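Local coordinates for THUMP domain-containing protein (Pyrococcus horikoshii, PDB 1VBK) that is of unknown function but, as a THUMP-domain protein related to the thiamine-biosynthesis protein ThiI, probably binds RNA and ATP, at residues A[215-218]-A[219-223]; A[242-245]-A[246-250]. One frame throughout, in Å; residues are numbered along the deposited sequence.

Interaction 1 of 2, residues A[215-218]-A[219-223]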
ATOM      1  N   LYS A 215     -17.844  23.739 -13.620  1.00 54.16           N
ATOM      2  CA  LYS A 215     -17.026  24.906 -13.318  1.00 54.26           C
ATOM      3  C   LYS A 215     -16.204  24.709 -12.058  1.00 53.37           C
ATOM      4  O   LYS A 215     -15.150  25.327 -11.900  1.00 54.12           O
ATOM      5  CB  LYS A 215     -17.902  26.156 -13.171  1.00 55.44           C
ATOM      6  CG  LYS A 215     -17.924  27.041 -14.411  1.00 56.62           C
ATOM      7  CD  LYS A 215     -18.322  26.251 -15.652  1.00 58.06           C
ATOM      8  CE  LYS A 215     -18.333  27.129 -16.893  1.00 58.40           C
ATOM      9  NZ  LYS A 215     -18.788  26.376 -18.095  1.00 59.28           N
ATOM     10  N   ASN A 216     -16.679  23.857 -11.155  1.00 52.11           N
ATOM     11  CA  ASN A 216     -15.929  23.611  -9.933  1.00 50.14           C
ATOM     12  C   ASN A 216     -14.707  22.768 -10.268  1.00 47.71           C
ATOM     13  O   ASN A 216     -13.721  22.773  -9.529  1.00 47.55           O
ATOM     14  CB  ASN A 216     -16.783  22.898  -8.882  1.00 51.45           C
ATOM     15  CG  ASN A 216     -16.048  22.727  -7.561  1.00 52.73           C
ATOM     16  OD1 ASN A 216     -16.145  21.679  -6.915  1.00 55.42           O
ATOM     17  ND2 ASN A 216     -15.306  23.749  -7.155  1.00 52.73           N
ATOM     18  N   LEU A 217     -14.774  22.048 -11.387  1.00 44.79           N
ATOM     19  CA  LEU A 217     -13.651  21.221 -11.814  1.00 42.32           C
ATOM     20  C   LEU A 217     -12.534  22.134 -12.294  1.00 41.70           C
ATOM     21  O   LEU A 217     -11.357  21.884 -12.032  1.00 39.07           O
ATOM     22  CB  LEU A 217     -14.059  20.275 -12.947  1.00 40.94           C
ATOM     23  CG  LEU A 217     -12.897  19.495 -13.578  1.00 39.02           C
ATOM     24  CD1 LEU A 217     -12.113  18.760 -12.498  1.00 38.70           C
ATOM     25  CD2 LEU A 217     -13.433  18.519 -14.610  1.00 39.63           C
ATOM     26  N   GLU A 218     -12.916  23.194 -13.001  1.00 41.42           N
ATOM     27  CA  GLU A 218     -11.953  24.161 -13.510  1.00 41.93           C
ATOM     28  C   GLU A 218     -11.271  24.782 -12.296  1.00 39.67           C
ATOM     29  O   GLU A 218     -10.071  25.052 -12.306  1.00 40.26           O
ATOM     30  CB  GLU A 218     -12.674  25.243 -14.320  1.00 45.12           C
ATOM     31  CG  GLU A 218     -11.844  25.831 -15.450  1.00 50.98           C
ATOM     32  CD  GLU A 218     -11.546  24.812 -16.542  1.00 53.91           C
ATOM     33  OE1 GLU A 218     -12.510  24.280 -17.136  1.00 56.11           O
ATOM     34  OE2 GLU A 218     -10.352  24.543 -16.806  1.00 54.83           O
ATOM     35  N   LYS A 219     -12.056  25.002 -11.248  1.00 37.85           N
ATOM     36  CA  LYS A 219     -11.557  25.569 -10.004  1.00 35.65           C
ATOM     37  C   LYS A 219     -10.620  24.571  -9.323  1.00 35.55           C
ATOM     38  O   LYS A 219      -9.612  24.958  -8.726  1.00 34.84           O
ATOM     39  CB  LYS A 219     -12.733  25.906  -9.083  1.00 37.52           C
ATOM     40  CG  LYS A 219     -12.383  26.061  -7.606  1.00 40.72           C
ATOM     41  CD  LYS A 219     -11.390  27.180  -7.359  1.00 44.28           C
ATOM     42  CE  LYS A 219     -11.087  27.305  -5.872  1.00 46.01           C
ATOM     43  NZ  LYS A 219     -10.107  28.389  -5.574  1.00 47.06           N
ATOM     44  N   VAL A 220     -10.950  23.287  -9.420  1.00 32.78           N
ATOM     45  CA  VAL A 220     -10.121  22.256  -8.812  1.00 31.55           C
ATOM     46  C   VAL A 220      -8.809  22.082  -9.567  1.00 31.18           C
ATOM     47  O   VAL A 220      -7.759  21.917  -8.952  1.00 31.22           O
ATOM     48  CB  VAL A 220     -10.862  20.907  -8.743  1.00 30.54           C
ATOM     49  CG1 VAL A 220      -9.906  19.799  -8.293  1.00 29.82           C
ATOM     50  CG2 VAL A 220     -12.017  21.014  -7.766  1.00 28.87           C
ATOM     51  N   ARG A 221      -8.862  22.124 -10.895  1.00 31.29           N
ATOM     52  CA  ARG A 221      -7.643  21.980 -11.682  1.00 32.44           C
ATOM     53  C   ARG A 221      -6.647  23.084 -11.327  1.00 32.53           C
ATOM     54  O   ARG A 221      -5.438  22.854 -11.315  1.00 31.71           O
ATOM     55  CB  ARG A 221      -7.949  22.015 -13.183  1.00 33.68           C
ATOM     56  CG  ARG A 221      -8.640  20.761 -13.712  1.00 35.83           C
ATOM     57  CD  ARG A 221      -8.756  20.795 -15.229  1.00 36.42           C
ATOM     58  NE  ARG A 221      -9.446  19.628 -15.780  1.00 39.20           N
ATOM     59  CZ  ARG A 221      -8.999  18.375 -15.704  1.00 40.23           C
ATOM     60  NH1 ARG A 221      -7.853  18.108 -15.091  1.00 40.64           N
ATOM     61  NH2 ARG A 221      -9.693  17.386 -16.252  1.00 38.96           N
ATOM     62  N   SER A 222      -7.151  24.279 -11.034  1.00 31.84           N
ATOM     63  CA  SER A 222      -6.274  25.385 -10.676  1.00 33.14           C
ATOM     64  C   SER A 222      -5.688  25.157  -9.282  1.00 31.98           C
ATOM     65  O   SER A 222      -4.571  25.585  -8.991  1.00 29.97           O
ATOM     66  CB  SER A 222      -7.026  26.722 -10.743  1.00 34.32           C
ATOM     67  OG  SER A 222      -8.190  26.709  -9.938  1.00 39.84           O
ATOM     68  N   LEU A 223      -6.438  24.474  -8.424  1.00 31.77           N
ATOM     69  CA  LEU A 223      -5.955  24.173  -7.081  1.00 30.43           C
ATOM     70  C   LEU A 223      -4.829  23.156  -7.211  1.00 29.99           C
ATOM     71  O   LEU A 223      -3.792  23.270  -6.556  1.00 29.82           O
ATOM     72  CB  LEU A 223      -7.075  23.588  -6.218  1.00 32.45           C
ATOM     73  CG  LEU A 223      -8.203  24.533  -5.794  1.00 34.31           C
ATOM     74  CD1 LEU A 223      -9.248  23.756  -5.005  1.00 34.74           C
ATOM     75  CD2 LEU A 223      -7.638  25.666  -4.951  1.00 33.54           C
TER
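The backbone oxygen of K219, a residue whose own N-H bonds back to K215 O across the contact, is gripped by two donors from the following turn. S222 OG donates a hydrogen bond of 2.6 Å to K219 O, and L223 N makes the regular helical bond to the same atom at 3.2 Å. Both come from one face of the carbonyl plane, the hydroxyl standing well above it. The first torsion of S222 (chi1 55°), which sets OG between the backbone N and the carbonyl carbon, folds the hydroxyl back onto its own helix; serine hydroxyls in helices often bond to a carbonyl of the preceding turn. The remaining backbone bonds are i to i+4 as well, the straightest joining R221 N to L217 O at 2.8 Å. The R221 side chain crosses that of L217: its CG is 3.4 Å from L217 O, and from there the chain runs extended to NE. The leucine CD1 then sits over one face of the guanidinium, displaced toward its rim, and R221 NE comes within 4.1 Å of L217 CG. The E218 carboxylate does not touch the R221 guanidinium, E218 OE2 standing 5.1 Å from R221 NE, and any attraction is probably weak. Packing is tight at V220, where CG2 rests 3.0 Å from N216 O. The amide of N216 meets the aliphatic part of K219, N216 ND2 lying 3.8 Å from K219 CG, a contact of van der Waals kind. D214 OD2, just before these residues, accepts a hydrogen bond from L217 N. The buried L217 and V220 pack against Y209 of strand 204-210 and against L238, with V220 also on L186, seating helix 215-228 within the beta-alpha-beta unit that continues to strand 239-241.

Interaction 2 of 2, residues A[242-245]-A[246-250]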
ATOM      1  N   GLU A 242     -16.205   9.815 -12.022  1.00 27.97           N
ATOM      2  CA  GLU A 242     -17.615  10.101 -12.264  1.00 28.28           C
ATOM      3  C   GLU A 242     -18.551   9.505 -11.213  1.00 27.94           C
ATOM      4  O   GLU A 242     -19.681   9.962 -11.061  1.00 29.86           O
ATOM      5  CB  GLU A 242     -18.028   9.590 -13.651  1.00 30.67           C
ATOM      6  CG  GLU A 242     -17.964   8.070 -13.800  1.00 35.60           C
ATOM      7  CD  GLU A 242     -16.584   7.560 -14.176  1.00 40.05           C
ATOM      8  OE1 GLU A 242     -15.576   8.093 -13.660  1.00 40.32           O
ATOM      9  OE2 GLU A 242     -16.509   6.609 -14.986  1.00 40.33           O
ATOM     10  N   SER A 243     -18.085   8.484 -10.501  1.00 24.44           N
ATOM     11  CA  SER A 243     -18.891   7.835  -9.465  1.00 23.56           C
ATOM     12  C   SER A 243     -17.979   7.160  -8.443  1.00 21.71           C
ATOM     13  O   SER A 243     -16.784   7.011  -8.685  1.00 19.94           O
ATOM     14  CB  SER A 243     -19.840   6.813 -10.097  1.00 22.48           C
ATOM     15  OG  SER A 243     -19.181   6.060 -11.096  1.00 23.05           O
ATOM     16  N   PHE A 244     -18.533   6.744  -7.307  1.00 19.66           N
ATOM     17  CA  PHE A 244     -17.708   6.130  -6.267  1.00 18.89           C
ATOM     18  C   PHE A 244     -17.040   4.822  -6.673  1.00 18.36           C
ATOM     19  O   PHE A 244     -15.963   4.495  -6.167  1.00 19.32           O
ATOM     20  CB  PHE A 244     -18.517   5.908  -4.986  1.00 18.33           C
ATOM     21  CG  PHE A 244     -17.664   5.643  -3.768  1.00 18.54           C
ATOM     22  CD1 PHE A 244     -16.801   6.622  -3.283  1.00 20.09           C
ATOM     23  CD2 PHE A 244     -17.715   4.416  -3.117  1.00 20.34           C
ATOM     24  CE1 PHE A 244     -15.999   6.380  -2.164  1.00 22.69           C
ATOM     25  CE2 PHE A 244     -16.915   4.160  -1.993  1.00 21.14           C
ATOM     26  CZ  PHE A 244     -16.057   5.144  -1.519  1.00 20.17           C
ATOM     27  N   ASP A 245     -17.663   4.068  -7.572  1.00 17.74           N
ATOM     28  CA  ASP A 245     -17.074   2.807  -8.005  1.00 19.40           C
ATOM     29  C   ASP A 245     -15.690   3.050  -8.607  1.00 20.15           C
ATOM     30  O   ASP A 245     -14.770   2.259  -8.401  1.00 18.74           O
ATOM     31  CB  ASP A 245     -17.994   2.086  -9.003  1.00 20.70           C
ATOM     32  CG  ASP A 245     -18.422   2.969 -10.163  1.00 23.22           C
ATOM     33  OD1 ASP A 245     -18.151   4.181 -10.124  1.00 24.06           O
ATOM     34  OD2 ASP A 245     -19.042   2.451 -11.116  1.00 27.17           O
ATOM     35  N   ARG A 246     -15.537   4.157  -9.328  1.00 20.70           N
ATOM     36  CA  ARG A 246     -14.255   4.497  -9.944  1.00 21.42           C
ATOM     37  C   ARG A 246     -13.189   4.812  -8.887  1.00 19.64           C
ATOM     38  O   ARG A 246     -12.000   4.573  -9.103  1.00 18.01           O
ATOM     39  CB  ARG A 246     -14.424   5.695 -10.886  1.00 26.05           C
ATOM     40  CG  ARG A 246     -15.385   5.444 -12.047  1.00 33.55           C
ATOM     41  CD  ARG A 246     -14.863   4.358 -12.989  1.00 38.09           C
ATOM     42  NE  ARG A 246     -13.512   4.658 -13.463  1.00 42.68           N
ATOM     43  CZ  ARG A 246     -12.799   3.866 -14.262  1.00 44.74           C
ATOM     44  NH1 ARG A 246     -13.302   2.715 -14.688  1.00 44.89           N
ATOM     45  NH2 ARG A 246     -11.574   4.221 -14.627  1.00 46.08           N
ATOM     46  N   VAL A 247     -13.612   5.353  -7.748  1.00 18.27           N
ATOM     47  CA  VAL A 247     -12.679   5.669  -6.670  1.00 17.24           C
ATOM     48  C   VAL A 247     -12.150   4.364  -6.060  1.00 17.51           C
ATOM     49  O   VAL A 247     -10.950   4.225  -5.807  1.00 16.70           O
ATOM     50  CB  VAL A 247     -13.360   6.506  -5.562  1.00 17.48           C
ATOM     51  CG1 VAL A 247     -12.383   6.764  -4.427  1.00 17.65           C
ATOM     52  CG2 VAL A 247     -13.860   7.828  -6.142  1.00 16.19           C
ATOM     53  N   LEU A 248     -13.049   3.414  -5.820  1.00 16.94           N
ATOM     54  CA  LEU A 248     -12.655   2.127  -5.258  1.00 16.38           C
ATOM     55  C   LEU A 248     -11.727   1.419  -6.241  1.00 16.35           C
ATOM     56  O   LEU A 248     -10.753   0.791  -5.836  1.00 16.36           O
ATOM     57  CB  LEU A 248     -13.884   1.257  -4.979  1.00 16.13           C
ATOM     58  CG  LEU A 248     -14.811   1.769  -3.870  1.00 18.06           C
ATOM     59  CD1 LEU A 248     -16.089   0.933  -3.827  1.00 17.81           C
ATOM     60  CD2 LEU A 248     -14.082   1.719  -2.536  1.00 18.70           C
ATOM     61  N   LYS A 249     -12.029   1.527  -7.533  1.00 16.95           N
ATOM     62  CA  LYS A 249     -11.192   0.903  -8.552  1.00 17.49           C
ATOM     63  C   LYS A 249      -9.782   1.487  -8.503  1.00 17.81           C
ATOM     64  O   LYS A 249      -8.800   0.758  -8.615  1.00 18.01           O
ATOM     65  CB  LYS A 249     -11.788   1.117  -9.948  1.00 19.54           C
ATOM     66  CG  LYS A 249     -10.964   0.506 -11.078  1.00 23.65           C
ATOM     67  CD  LYS A 249     -11.662   0.683 -12.425  1.00 28.88           C
ATOM     68  CE  LYS A 249     -10.797   0.191 -13.576  1.00 32.07           C
ATOM     69  NZ  LYS A 249     -10.432  -1.244 -13.424  1.00 33.96           N
ATOM     70  N   LEU A 250      -9.694   2.804  -8.334  1.00 18.84           N
ATOM     71  CA  LEU A 250      -8.410   3.499  -8.268  1.00 20.09           C
ATOM     72  C   LEU A 250      -7.615   3.012  -7.056  1.00 21.48           C
ATOM     73  O   LEU A 250      -6.410   2.751  -7.142  1.00 21.57           O
ATOM     74  CB  LEU A 250      -8.646   5.007  -8.153  1.00 23.12           C
ATOM     75  CG  LEU A 250      -7.487   5.972  -8.424  1.00 28.97           C
ATOM     76  CD1 LEU A 250      -7.079   5.895  -9.901  1.00 28.69           C
ATOM     77  CD2 LEU A 250      -7.924   7.387  -8.076  1.00 28.20           C
TER
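Two first torsions bring F244 and L248 together: CG of the phenylalanine is anti to its amide nitrogen (chi1 -164°), while CG of the leucine is anti to its carbonyl carbon (chi1 -67°) and so leans back along the helix. The leucine fork meets one side of the six-membered ring, L248 CG lying 3.7 Å from F244 CE2 and both methyls close to the same carbon. At another part of the ring, F244 CD1 rests 4.1 Å from V247 CB. The ring also packs edge-to-face with F282, and L248 touches W21 of the second subunit; an alanine in place of F244 would probably open a gap beside L248 and V247 and leave F282 without its aromatic partner. In the backbone, F244 O takes the N-H of L248 at 3.1 Å in a nearly straight bond and that of V247 in a weak, bent one, as the chain winds into the first turn of helix 244-254. D245 OD1 reaches the N-H of the next residue, R246, at 2.7 Å, a weak bond because it is bent. On the solvent side, E242 reaches the aliphatic stem of R246. E242 OE1 is 3.1 Å from R246 CG, and E242 OE2 forms a long salt bridge of 3.9 Å to R246 NE, well out of the guanidinium plane although the two flat groups are only 26° apart. K212 NZ bonds E242 O, tying this approach to the helix to the loop after strand 204-210. Charge attraction and methylene contact thus act between E242 and R246 without a directed N-H, and the exposed pair probably depends little on exact orientation. The carboxylates of E242 and D245, both near the N-terminal end of the helix, would probably interact favourably with its dipole.

In the fold
After the ferredoxin-like and THUMP regions, the chain enters a five-stranded parallel beta-sheet; both contacts fall within the ThiI-like region. Strand 204-210 leads into helix 215-228, whose opening turns hold interaction 1; strand 239-241 then leads into helix 244-254, where interaction 2 forms. Each is local: interaction 1 lies within helical turns, interaction 2 spans the entry into helix 244-254, and neither closes a long loop. They follow in series, neither nested nor crossed, their centres 19 Å apart and nearest atoms about 9 Å. Strand 204-210 lies between them: Y209 meets the first helix, whereas V208 and I210 meet the second, consistent with helices flanking opposite faces in a Rossmann-like alpha/beta layout.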